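Putative glutathione S-transferase (Corynebacterium glutamicum, PDB 3M1G) probably catalyses glutathione-dependent transferase chemistry as a member of the ECM4-like branch of the glutathione S-transferases. Local coordinates at residues N198-T203 with K217-A222; V221-L226 with P250-F255; E227-L230 with L236-D239; C265-N268 with E272-N275. One frame throughout, in Å; residues are numbered along the deposited sequence.

Contact 1: residues N198-T203 with K217-A222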
loop_
_atom_site.group_PDB
_atom_site.type_symbol
_atom_site.label_atom_id
_atom_site.label_comp_id
_atom_site.label_asym_id
_atom_site.label_seq_id
_atom_site.Cartn_x
_atom_site.Cartn_y
_atom_site.Cartn_z
ATOM N N ASN A 198 18.860 1.800 -3.622
ATOM C CA ASN A 198 18.622 3.114 -4.146
ATOM C C ASN A 198 17.357 3.215 -4.960
ATOM O O ASN A 198 16.841 4.302 -5.147
ATOM C CB ASN A 198 19.732 3.517 -5.115
ATOM C CG ASN A 198 20.804 4.280 -4.457
ATOM O OD1 ASN A 198 20.598 4.877 -3.396
ATOM N ND2 ASN A 198 21.973 4.312 -5.092
ATOM N N GLY A 199 16.948 2.091 -5.535
ATOM C CA GLY A 199 15.771 2.001 -6.413
ATOM C C GLY A 199 14.501 2.558 -5.794
ATOM O O GLY A 199 13.719 3.219 -6.483
ATOM N N VAL A 200 14.286 2.278 -4.502
ATOM C CA VAL A 200 13.127 2.824 -3.809
ATOM C C VAL A 200 13.178 4.361 -3.720
ATOM O O VAL A 200 12.136 5.026 -3.917
ATOM C CB VAL A 200 12.863 2.149 -2.445
ATOM C CG1 VAL A 200 12.551 0.641 -2.650
ATOM C CG2 VAL A 200 14.032 2.368 -1.413
ATOM N N TYR A 201 14.361 4.926 -3.454
ATOM C CA TYR A 201 14.553 6.378 -3.350
ATOM C C TYR A 201 14.357 7.071 -4.701
ATOM O O TYR A 201 13.693 8.109 -4.785
ATOM C CB TYR A 201 15.946 6.724 -2.747
ATOM C CG TYR A 201 15.990 6.424 -1.285
ATOM C CD1 TYR A 201 15.516 7.332 -0.368
ATOM C CD2 TYR A 201 16.450 5.201 -0.812
ATOM C CE1 TYR A 201 15.495 7.042 0.979
ATOM C CE2 TYR A 201 16.414 4.906 0.524
ATOM C CZ TYR A 201 15.919 5.832 1.406
ATOM O OH TYR A 201 15.892 5.536 2.739
ATOM N N ARG A 202 14.889 6.485 -5.766
ATOM C CA ARG A 202 14.692 7.026 -7.116
ATOM C C ARG A 202 13.188 7.022 -7.516
ATOM O O ARG A 202 12.706 7.917 -8.235
ATOM C CB ARG A 202 15.533 6.203 -8.092
ATOM C CG ARG A 202 15.902 6.885 -9.440
ATOM C CD ARG A 202 17.235 6.281 -10.046
ATOM N NE ARG A 202 17.010 4.853 -10.096
ATOM C CZ ARG A 202 17.794 3.896 -9.593
ATOM N NH1 ARG A 202 19.015 4.141 -9.113
ATOM N NH2 ARG A 202 17.355 2.646 -9.648
ATOM N N THR A 203 12.449 6.019 -7.025
ATOM C CA THR A 203 11.008 5.913 -7.265
ATOM C C THR A 203 10.265 6.942 -6.441
ATOM O O THR A 203 9.464 7.670 -6.984
ATOM C CB THR A 203 10.452 4.492 -6.987
ATOM O OG1 THR A 203 11.183 3.543 -7.768
ATOM C CG2 THR A 203 8.963 4.389 -7.369
ATOM N N LYS A 217 9.767 0.621 -12.816
ATOM C CA LYS A 217 10.001 -0.512 -13.662
ATOM C C LYS A 217 11.304 -1.189 -13.263
ATOM O O LYS A 217 11.332 -2.388 -13.095
ATOM C CB LYS A 217 10.081 -0.078 -15.121
ATOM C CG LYS A 217 9.973 -1.207 -16.124
ATOM C CD LYS A 217 10.325 -0.681 -17.532
ATOM C CE LYS A 217 10.054 -1.697 -18.630
ATOM N NZ LYS A 217 10.737 -1.268 -19.934
ATOM N N ARG A 218 12.363 -0.410 -13.090
ATOM C CA ARG A 218 13.653 -0.965 -12.659
ATOM C C ARG A 218 13.565 -1.687 -11.322
ATOM O O ARG A 218 14.110 -2.778 -11.154
ATOM C CB ARG A 218 14.736 0.124 -12.615
ATOM C CG ARG A 218 15.277 0.485 -14.016
ATOM C CD ARG A 218 16.219 1.690 -13.960
ATOM N NE ARG A 218 17.440 1.433 -13.164
ATOM C CZ ARG A 218 18.384 2.348 -12.935
ATOM N NH1 ARG A 218 18.242 3.586 -13.386
ATOM N NH2 ARG A 218 19.450 2.047 -12.234
ATOM N N LEU A 219 12.870 -1.092 -10.365
ATOM C CA LEU A 219 12.756 -1.697 -9.040
ATOM C C LEU A 219 12.112 -3.085 -9.142
ATOM O O LEU A 219 12.578 -4.056 -8.529
ATOM C CB LEU A 219 11.938 -0.789 -8.107
ATOM C CG LEU A 219 11.524 -1.342 -6.758
ATOM C CD1 LEU A 219 12.740 -1.599 -5.865
ATOM C CD2 LEU A 219 10.521 -0.373 -6.050
ATOM N N TRP A 220 11.049 -3.186 -9.924
ATOM C CA TRP A 220 10.301 -4.439 -9.974
ATOM C C TRP A 220 10.945 -5.543 -10.808
ATOM O O TRP A 220 10.748 -6.725 -10.507
ATOM C CB TRP A 220 8.799 -4.170 -10.337
ATOM C CG TRP A 220 8.132 -3.635 -9.095
ATOM C CD1 TRP A 220 7.832 -2.328 -8.810
ATOM C CD2 TRP A 220 7.779 -4.380 -7.943
ATOM N NE1 TRP A 220 7.329 -2.224 -7.545
ATOM C CE2 TRP A 220 7.288 -3.465 -6.983
ATOM C CE3 TRP A 220 7.819 -5.741 -7.619
ATOM C CZ2 TRP A 220 6.815 -3.866 -5.755
ATOM C CZ3 TRP A 220 7.365 -6.140 -6.373
ATOM C CH2 TRP A 220 6.877 -5.207 -5.460
ATOM N N VAL A 221 11.701 -5.175 -11.841
ATOM C CA VAL A 221 12.548 -6.143 -12.557
ATOM C C VAL A 221 13.521 -6.769 -11.529
ATOM O O VAL A 221 13.690 -7.996 -11.498
ATOM C CB VAL A 221 13.363 -5.480 -13.710
ATOM C CG1 VAL A 221 14.521 -6.362 -14.139
ATOM C CG2 VAL A 221 12.454 -5.147 -14.964
ATOM N N ALA A 222 14.107 -5.947 -10.664
ATOM C CA ALA A 222 15.056 -6.472 -9.687
ATOM C C ALA A 222 14.370 -7.276 -8.574
ATOM O O ALA A 222 14.873 -8.329 -8.176
ATOM C CB ALA A 222 15.926 -5.350 -9.087
#

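Contact 2: residues V221-L226 with P250-F255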
loop_
_atom_site.group_PDB
_atom_site.type_symbol
_atom_site.label_atom_id
_atom_site.label_comp_id
_atom_site.label_asym_id
_atom_site.label_seq_id
_atom_site.Cartn_x
_atom_site.Cartn_y
_atom_site.Cartn_z
ATOM N N VAL A 221 11.701 -5.175 -11.841
ATOM C CA VAL A 221 12.548 -6.143 -12.557
ATOM C C VAL A 221 13.521 -6.769 -11.529
ATOM O O VAL A 221 13.690 -7.996 -11.498
ATOM C CB VAL A 221 13.363 -5.480 -13.710
ATOM C CG1 VAL A 221 14.521 -6.362 -14.139
ATOM C CG2 VAL A 221 12.454 -5.147 -14.964
ATOM N N ALA A 222 14.107 -5.947 -10.664
ATOM C CA ALA A 222 15.056 -6.472 -9.687
ATOM C C ALA A 222 14.370 -7.276 -8.574
ATOM O O ALA A 222 14.873 -8.329 -8.176
ATOM C CB ALA A 222 15.926 -5.350 -9.087
ATOM N N LEU A 223 13.242 -6.799 -8.048
ATOM C CA LEU A 223 12.520 -7.590 -7.029
ATOM C C LEU A 223 12.038 -8.935 -7.584
ATOM O O LEU A 223 12.044 -9.971 -6.880
ATOM C CB LEU A 223 11.370 -6.794 -6.411
ATOM C CG LEU A 223 11.754 -5.584 -5.529
ATOM C CD1 LEU A 223 10.495 -4.765 -5.095
ATOM C CD2 LEU A 223 12.578 -5.981 -4.291
ATOM N N ASP A 224 11.648 -8.964 -8.861
ATOM C CA ASP A 224 11.233 -10.248 -9.455
ATOM C C ASP A 224 12.442 -11.183 -9.644
ATOM O O ASP A 224 12.320 -12.395 -9.507
ATOM C CB ASP A 224 10.539 -10.033 -10.813
ATOM C CG ASP A 224 9.100 -9.522 -10.669
ATOM O OD1 ASP A 224 8.454 -9.736 -9.609
ATOM O OD2 ASP A 224 8.611 -8.884 -11.632
ATOM N N TRP A 225 13.597 -10.612 -9.992
ATOM C CA TRP A 225 14.845 -11.375 -10.035
ATOM C C TRP A 225 15.162 -11.945 -8.634
ATOM O O TRP A 225 15.508 -13.115 -8.516
ATOM C CB TRP A 225 16.010 -10.498 -10.525
ATOM C CG TRP A 225 17.366 -10.957 -10.089
ATOM C CD1 TRP A 225 17.983 -12.132 -10.431
ATOM C CD2 TRP A 225 18.295 -10.240 -9.274
ATOM N NE1 TRP A 225 19.206 -12.197 -9.832
ATOM C CE2 TRP A 225 19.426 -11.054 -9.120
ATOM C CE3 TRP A 225 18.272 -8.995 -8.635
ATOM C CZ2 TRP A 225 20.539 -10.663 -8.366
ATOM C CZ3 TRP A 225 19.396 -8.601 -7.881
ATOM C CH2 TRP A 225 20.487 -9.436 -7.742
ATOM N N LEU A 226 15.039 -11.135 -7.589
ATOM C CA LEU A 226 15.345 -11.631 -6.237
ATOM C C LEU A 226 14.376 -12.746 -5.790
ATOM O O LEU A 226 14.772 -13.755 -5.179
ATOM C CB LEU A 226 15.353 -10.487 -5.219
ATOM C CG LEU A 226 16.509 -9.511 -5.362
ATOM C CD1 LEU A 226 16.302 -8.296 -4.471
ATOM C CD2 LEU A 226 17.863 -10.186 -5.052
ATOM N N PRO A 250 17.614 -4.187 5.099
ATOM C CA PRO A 250 17.122 -2.876 5.506
ATOM C C PRO A 250 16.107 -2.256 4.528
ATOM O O PRO A 250 15.235 -1.501 4.969
ATOM C CB PRO A 250 18.403 -2.031 5.587
ATOM C CG PRO A 250 19.488 -3.055 5.944
ATOM C CD PRO A 250 19.090 -4.236 5.074
ATOM N N THR A 251 16.226 -2.568 3.236
ATOM C CA THR A 251 15.248 -2.122 2.259
ATOM C C THR A 251 13.918 -2.900 2.410
ATOM O O THR A 251 12.837 -2.298 2.493
ATOM C CB THR A 251 15.785 -2.199 0.811
ATOM O OG1 THR A 251 16.926 -1.331 0.704
ATOM C CG2 THR A 251 14.717 -1.638 -0.173
ATOM N N LEU A 252 14.003 -4.214 2.496
ATOM C CA LEU A 252 12.803 -5.057 2.579
ATOM C C LEU A 252 11.989 -4.815 3.849
ATOM O O LEU A 252 10.754 -4.767 3.786
ATOM C CB LEU A 252 13.126 -6.541 2.451
ATOM C CG LEU A 252 13.682 -7.041 1.125
ATOM C CD1 LEU A 252 13.935 -8.572 1.222
ATOM C CD2 LEU A 252 12.803 -6.690 -0.091
ATOM N N VAL A 253 12.673 -4.611 4.972
ATOM C CA VAL A 253 12.009 -4.412 6.250
ATOM C C VAL A 253 11.281 -3.058 6.374
ATOM O O VAL A 253 10.371 -2.906 7.199
ATOM C CB VAL A 253 12.971 -4.646 7.409
ATOM C CG1 VAL A 253 13.853 -3.393 7.687
ATOM C CG2 VAL A 253 12.204 -5.115 8.644
ATOM N N ARG A 254 11.651 -2.105 5.526
ATOM C CA ARG A 254 11.027 -0.815 5.458
ATOM C C ARG A 254 10.012 -0.737 4.313
ATOM O O ARG A 254 9.362 0.296 4.111
ATOM C CB ARG A 254 12.087 0.283 5.252
ATOM C CG ARG A 254 12.971 0.536 6.458
ATOM C CD ARG A 254 14.227 1.341 6.118
ATOM N NE ARG A 254 14.924 1.658 7.361
ATOM C CZ ARG A 254 15.646 0.774 8.064
ATOM N NH1 ARG A 254 15.808 -0.448 7.618
ATOM N NH2 ARG A 254 16.204 1.126 9.222
ATOM N N PHE A 255 9.889 -1.796 3.547
ATOM C CA PHE A 255 9.093 -1.726 2.320
ATOM C C PHE A 255 7.585 -1.560 2.522
ATOM O O PHE A 255 7.008 -0.541 2.119
ATOM C CB PHE A 255 9.379 -2.900 1.398
ATOM C CG PHE A 255 8.939 -2.658 -0.008
ATOM C CD1 PHE A 255 7.636 -2.939 -0.396
ATOM C CD2 PHE A 255 9.805 -2.154 -0.922
ATOM C CE1 PHE A 255 7.218 -2.730 -1.700
ATOM C CE2 PHE A 255 9.417 -1.934 -2.235
ATOM C CZ PHE A 255 8.087 -2.250 -2.627
#

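Contact 3: residues E227-L230 with L236-D239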
loop_
_atom_site.group_PDB
_atom_site.type_symbol
_atom_site.label_atom_id
_atom_site.label_comp_id
_atom_site.label_asym_id
_atom_site.label_seq_id
_atom_site.Cartn_x
_atom_site.Cartn_y
_atom_site.Cartn_z
ATOM N N GLU A 227 13.101 -12.557 -6.096
ATOM C CA GLU A 227 12.065 -13.529 -5.756
ATOM C C GLU A 227 12.428 -14.885 -6.398
ATOM O O GLU A 227 12.326 -15.954 -5.770
ATOM C CB GLU A 227 10.705 -13.017 -6.233
ATOM C CG GLU A 227 9.574 -14.025 -6.170
ATOM C CD GLU A 227 9.133 -14.301 -4.756
ATOM O OE1 GLU A 227 9.484 -13.484 -3.863
ATOM O OE2 GLU A 227 8.438 -15.325 -4.548
ATOM N N ASP A 228 12.886 -14.837 -7.636
ATOM C CA ASP A 228 13.317 -16.055 -8.319
ATOM C C ASP A 228 14.647 -16.604 -7.787
ATOM O O ASP A 228 14.810 -17.811 -7.654
ATOM C CB ASP A 228 13.443 -15.800 -9.815
ATOM C CG ASP A 228 13.842 -17.066 -10.602
ATOM O OD1 ASP A 228 13.066 -18.036 -10.658
ATOM O OD2 ASP A 228 14.950 -17.095 -11.133
ATOM N N ARG A 229 15.612 -15.739 -7.479
ATOM C CA ARG A 229 16.868 -16.212 -6.921
ATOM C C ARG A 229 16.651 -16.965 -5.588
ATOM O O ARG A 229 17.302 -17.980 -5.301
ATOM C CB ARG A 229 17.826 -15.029 -6.698
ATOM C CG ARG A 229 19.225 -15.443 -6.329
ATOM C CD ARG A 229 20.161 -14.280 -6.169
ATOM N NE ARG A 229 21.429 -14.738 -5.616
ATOM C CZ ARG A 229 22.457 -15.193 -6.327
ATOM N NH1 ARG A 229 22.420 -15.218 -7.651
ATOM N NH2 ARG A 229 23.544 -15.605 -5.689
ATOM N N LEU A 230 15.761 -16.438 -4.768
ATOM C CA LEU A 230 15.482 -16.978 -3.436
ATOM C C LEU A 230 14.453 -18.115 -3.462
ATOM O O LEU A 230 14.113 -18.654 -2.417
ATOM C CB LEU A 230 15.019 -15.845 -2.503
ATOM C CG LEU A 230 16.092 -14.824 -2.110
ATOM C CD1 LEU A 230 15.481 -13.571 -1.471
ATOM C CD2 LEU A 230 17.105 -15.480 -1.172
ATOM N N LEU A 236 20.630 -15.108 0.062
ATOM C CA LEU A 236 21.096 -14.637 -1.265
ATOM C C LEU A 236 22.250 -15.444 -1.828
ATOM O O LEU A 236 22.299 -15.660 -3.044
ATOM C CB LEU A 236 21.494 -13.183 -1.229
ATOM C CG LEU A 236 20.307 -12.202 -1.140
ATOM C CD1 LEU A 236 20.822 -10.809 -0.795
ATOM C CD2 LEU A 236 19.461 -12.225 -2.449
HETATM N N MSE A 237 23.186 -15.842 -0.953
HETATM C CA MSE A 237 24.357 -16.587 -1.364
HETATM C C MSE A 237 24.320 -18.047 -0.879
HETATM O O MSE A 237 25.370 -18.652 -0.666
HETATM C CB MSE A 237 25.624 -15.905 -0.845
HETATM C CG MSE A 237 25.719 -14.415 -1.153
HETATM SE SE MSE A 237 25.571 -14.012 -3.070
HETATM C CE MSE A 237 27.016 -15.027 -3.677
ATOM N N GLY A 238 23.139 -18.607 -0.682
ATOM C CA GLY A 238 23.027 -20.038 -0.397
ATOM C C GLY A 238 22.526 -20.361 1.002
ATOM O O GLY A 238 21.561 -19.780 1.468
ATOM N N ASP A 239 23.225 -21.263 1.680
ATOM C CA ASP A 239 22.684 -21.866 2.895
ATOM C C ASP A 239 22.728 -20.975 4.131
ATOM O O ASP A 239 21.981 -21.230 5.063
ATOM C CB ASP A 239 23.440 -23.161 3.218
ATOM C CG ASP A 239 23.052 -24.315 2.307
ATOM O OD1 ASP A 239 22.016 -24.213 1.620
ATOM O OD2 ASP A 239 23.784 -25.315 2.305
#

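Contact 4: residues C265-N268 with E272-N275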
loop_
_atom_site.group_PDB
_atom_site.type_symbol
_atom_site.label_atom_id
_atom_site.label_comp_id
_atom_site.label_asym_id
_atom_site.label_seq_id
_atom_site.Cartn_x
_atom_site.Cartn_y
_atom_site.Cartn_z
ATOM N N CYS A 265 6.063 2.801 -4.330
ATOM C CA CYS A 265 6.730 1.643 -4.929
ATOM C C CYS A 265 5.800 0.410 -5.043
ATOM O O CYS A 265 6.183 -0.611 -5.606
ATOM C CB CYS A 265 7.924 1.229 -4.081
ATOM S SG CYS A 265 9.258 2.396 -4.086
ATOM N N GLY A 266 4.597 0.519 -4.492
ATOM C CA GLY A 266 3.679 -0.623 -4.361
ATOM C C GLY A 266 3.018 -1.277 -5.555
ATOM O O GLY A 266 1.793 -1.220 -5.672
ATOM N N ARG A 267 3.780 -2.017 -6.381
ATOM C CA ARG A 267 3.145 -2.950 -7.322
ATOM C C ARG A 267 2.410 -4.020 -6.524
ATOM O O ARG A 267 1.328 -4.438 -6.894
ATOM C CB ARG A 267 4.126 -3.679 -8.230
ATOM C CG ARG A 267 3.402 -4.503 -9.314
ATOM C CD ARG A 267 4.358 -5.355 -10.133
ATOM N NE ARG A 267 4.814 -6.499 -9.332
ATOM C CZ ARG A 267 5.764 -7.354 -9.710
ATOM N NH1 ARG A 267 6.417 -7.181 -10.849
ATOM N NH2 ARG A 267 6.099 -8.366 -8.914
ATOM N N ASN A 268 3.055 -4.452 -5.451
ATOM C CA ASN A 268 2.613 -5.509 -4.574
ATOM C C ASN A 268 3.230 -5.211 -3.234
ATOM O O ASN A 268 4.228 -4.486 -3.171
ATOM C CB ASN A 268 3.202 -6.855 -4.996
ATOM C CG ASN A 268 2.562 -7.420 -6.213
ATOM O OD1 ASN A 268 3.201 -7.518 -7.270
ATOM N ND2 ASN A 268 1.316 -7.894 -6.067
ATOM N N GLU A 272 2.958 -10.296 -0.377
ATOM C CA GLU A 272 2.420 -11.027 -1.532
ATOM C C GLU A 272 3.483 -11.683 -2.430
ATOM O O GLU A 272 3.137 -12.241 -3.448
ATOM C CB GLU A 272 1.581 -10.077 -2.415
ATOM C CG GLU A 272 0.441 -9.361 -1.686
ATOM C CD GLU A 272 -0.287 -8.374 -2.593
ATOM O OE1 GLU A 272 0.298 -7.316 -2.981
ATOM O OE2 GLU A 272 -1.443 -8.686 -2.949
HETATM N N MSE A 273 4.763 -11.585 -2.063
HETATM C CA MSE A 273 5.876 -12.162 -2.816
HETATM C C MSE A 273 6.396 -13.319 -1.956
HETATM O O MSE A 273 7.109 -13.094 -0.977
HETATM C CB MSE A 273 6.981 -11.131 -3.003
HETATM C CG MSE A 273 6.567 -9.847 -3.752
HETATM SE SE MSE A 273 6.278 -10.158 -5.623
HETATM C CE MSE A 273 8.169 -10.126 -6.178
ATOM N N PRO A 274 6.014 -14.546 -2.283
ATOM C CA PRO A 274 6.172 -15.585 -1.268
ATOM C C PRO A 274 7.609 -15.852 -0.823
ATOM O O PRO A 274 7.839 -16.001 0.380
ATOM C CB PRO A 274 5.584 -16.853 -1.921
ATOM C CG PRO A 274 4.782 -16.393 -3.065
ATOM C CD PRO A 274 5.240 -14.987 -3.454
ATOM N N ASN A 275 8.551 -15.945 -1.765
ATOM C CA ASN A 275 9.937 -16.163 -1.364
ATOM C C ASN A 275 10.539 -14.992 -0.596
ATOM O O ASN A 275 11.154 -15.207 0.461
ATOM C CB ASN A 275 10.802 -16.546 -2.544
ATOM C CG ASN A 275 10.430 -17.891 -3.085
ATOM O OD1 ASN A 275 10.507 -18.878 -2.380
ATOM N ND2 ASN A 275 9.958 -17.926 -4.303
#

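Contact 1: residues N198-T203 with K217-A222
Gly199 O is gripped twice by Thr203, the residue whose hydroxyl end faces Leu219 on the other helix. Thr203 N donates the helical bond at 3.1 Å, and Thr203 OG1 adds a second at 2.9 Å to Gly199 O. The two donors reach the oxygen from opposite faces of its carbonyl plane. The hydroxyl is thus folded back onto its own helix, and its apolar neighbour is Leu219 CD2, 4.3 Å from Thr203 OG1. Leu219 is the central apolar group. Both its methyls face one branch of Val200, with CD1 3.9 Å and CD2 4.1 Å from Val200 CG1. Gly199 has no side chain, and Leu219 CD1 comes to 4.7 Å from Gly199 CA.

Toward the outer edge the contact turns polar. The guanidinium groups of Arg202 and Arg218 lie flat on each other, centres 3.7 Å apart and planes at 10°, although the two chains cross at about a right angle. Both chains bend at chi3, near 54° and 63°, which turns the flat ends face to face. The like charges are probably tempered by Glu195, in a salt bridge with Arg218 NE, and by Thr194 O, a hydrogen-bond acceptor for Arg202 NH2. Arg202 NE is buried here without a partner.

Segments 199-203 and 217-222, of helices 199-204 and 209-229, run nearly antiparallel, with the end of helix 182-197 supplying both arginine partners. Cys265 packs against Thr203 and Leu219 from a later loop, while Tyr201, a predicted catalytic residue, hydrogen-bonds Tyr302 of helix 295-305.

Contact 2: residues V221-L226 with P250-F255
With CG of Leu223 anti to its carbonyl carbon (chi1 -68°) and the Phe255 ring anti to its backbone N (chi1 -162°), the two side chains meet from opposite directions. Leu223 forks at the end: CD1 reaches the ring at Phe255 CE2, 4.2 Å away, meeting it obliquely, while the other branch, CD2, lies 4.3 Å from Leu252 CD2. Leu252 and Phe255 are three residues apart, so one leucine spans two side chains set on either side of the end of helix 243-253. The backbones remain well apart, and the nearest CA atoms, of Leu223 and Leu252, are 9.9 Å from each other.

Arg254 takes no part in this packing: its NH1 bonds Pro250 O in its own segment at 2.9 Å, and its guanidinium also reaches Ala69 O and His74 of helix 71-83. Phe255 also packs near Tyr259, which is predicted to lower the pKa of the active-site cysteine.

No hydrogen bond or charge crosses between the two segments. The contact is methyl against methyl and methyl against ring, so its stability rests on buried apolar packing, with shape rather than bond direction fixing the fit.

Contact 3: residues E227-L230 with L236-D239
Hydrogen bonding centres on Leu236 O, which Arg229 grips side-on with two nitrogens. Arg229 NE donates at 2.9 Å to Leu236 O, in the carbonyl plane and on a lone pair. Arg229 NH2, also 2.9 Å from Leu236 O, comes in tilted 21° from that plane. Both bonds are bent, as expected when two N-H groups share one acceptor, and the oxygen sits near the guanidinium plane. The extended arginine chain, with CG anti to the backbone N (chi1 -171°), carries the group out from the last turn of the helix to this carbonyl. Arg229 NH2 has a second, charged partner in Glu184, so the guanidinium is held by both a carbonyl and a carboxylate.

A looser contact adds selenium: the selenomethionine at Met237 curls back through bends at chi2 and chi3, and its SE stands 3.7 Å from Arg229 NH2, obliquely to the guanidinium.

The apolar contact is Leu230 CD2 on Leu236 CD2, 4.2 Å apart; the same methyl also rests against the backbone at Leu236 N, 3.8 Å away. Leu236 N itself is hydrogen-bonded to Asp245 OD1.

The contact ties the C-terminal end of helix 209-229 to the loop leading into helix 243-253. Leu236 is wedged among helices 182-197, 243-253 and 274-284, and Met237 packs on the first two; Leu230 rests on the third.

Contact 4: residues C265-N268 with E272-N275
Asn268 and Glu272 approach to 6.3 Å between CA atoms as the chain leaves an inverse gamma turn centred on Gly266, passes through an extended Asn268 and bends round toward the start of the next helix. The two side chains cross at about a right angle, and the amide and carboxylate planes stand 70° apart. Asn268 ND2 donates to Glu272 OE1 in a bond that is nearly straight (164°) but weak, at 3.3 Å. Glu272 OE1 also lies 3.3 Å from Asn268 CA and accepts a hydrogen bond from Lys269 N, so the carboxylate bridges the short loop.

The other end of the amide is held by its neighbour, with Arg267 NE donating to Asn268 OD1 at 2.8 Å. A bend at chi3 (74°) brings the edge of the guanidinium to the amide oxygen, which lies near the guanidinium plane, while the amide itself is turned steeply across it. Met273, a selenomethionine, comes to that edge too, its SE 3.8 Å from Arg267 NH2, which also forms a salt bridge with Asp224. Amide oxygen, guanidinium edge and selenium thus gather in one cluster, with Met273 SE also near Asn268 OD1.

Across the dimer interface Glu272 has further partners, Thr271 and Lys269 of the second subunit, and the backbone of Arg267 is hydrogen-bonded there as well. Within the chain, Met273 takes the N-cap position of helix 274-284, and Arg267 packs on Tyr216 and Trp220 of helix 209-229, so the loop is clasped between that helix and the other subunit.

Overall arrangement
Helix 209-229 runs through contacts 1, 2 and 3 in succession, and its side chains also bind the loop of contact 4. Contact 2 is wholly buried and apolar; contact 1 pairs a buried apolar centre with an arginine stack toward its outer side. Contacts 3 and 4 are partly buried and polar: an arginine grips a backbone oxygen across contact 3, a weak amide-carboxylate bond spans contact 4, and contact 4 alone meets the second subunit. Trp220 joins contact 1 to contacts 2 and 4, packing its ring on Phe255 and hydrogen-bonding Cys265 O. Asp224 joins contact 2 to contact 4 by a salt bridge, and Glu227 accepts from Asn275 N, connecting contacts 3 and 4.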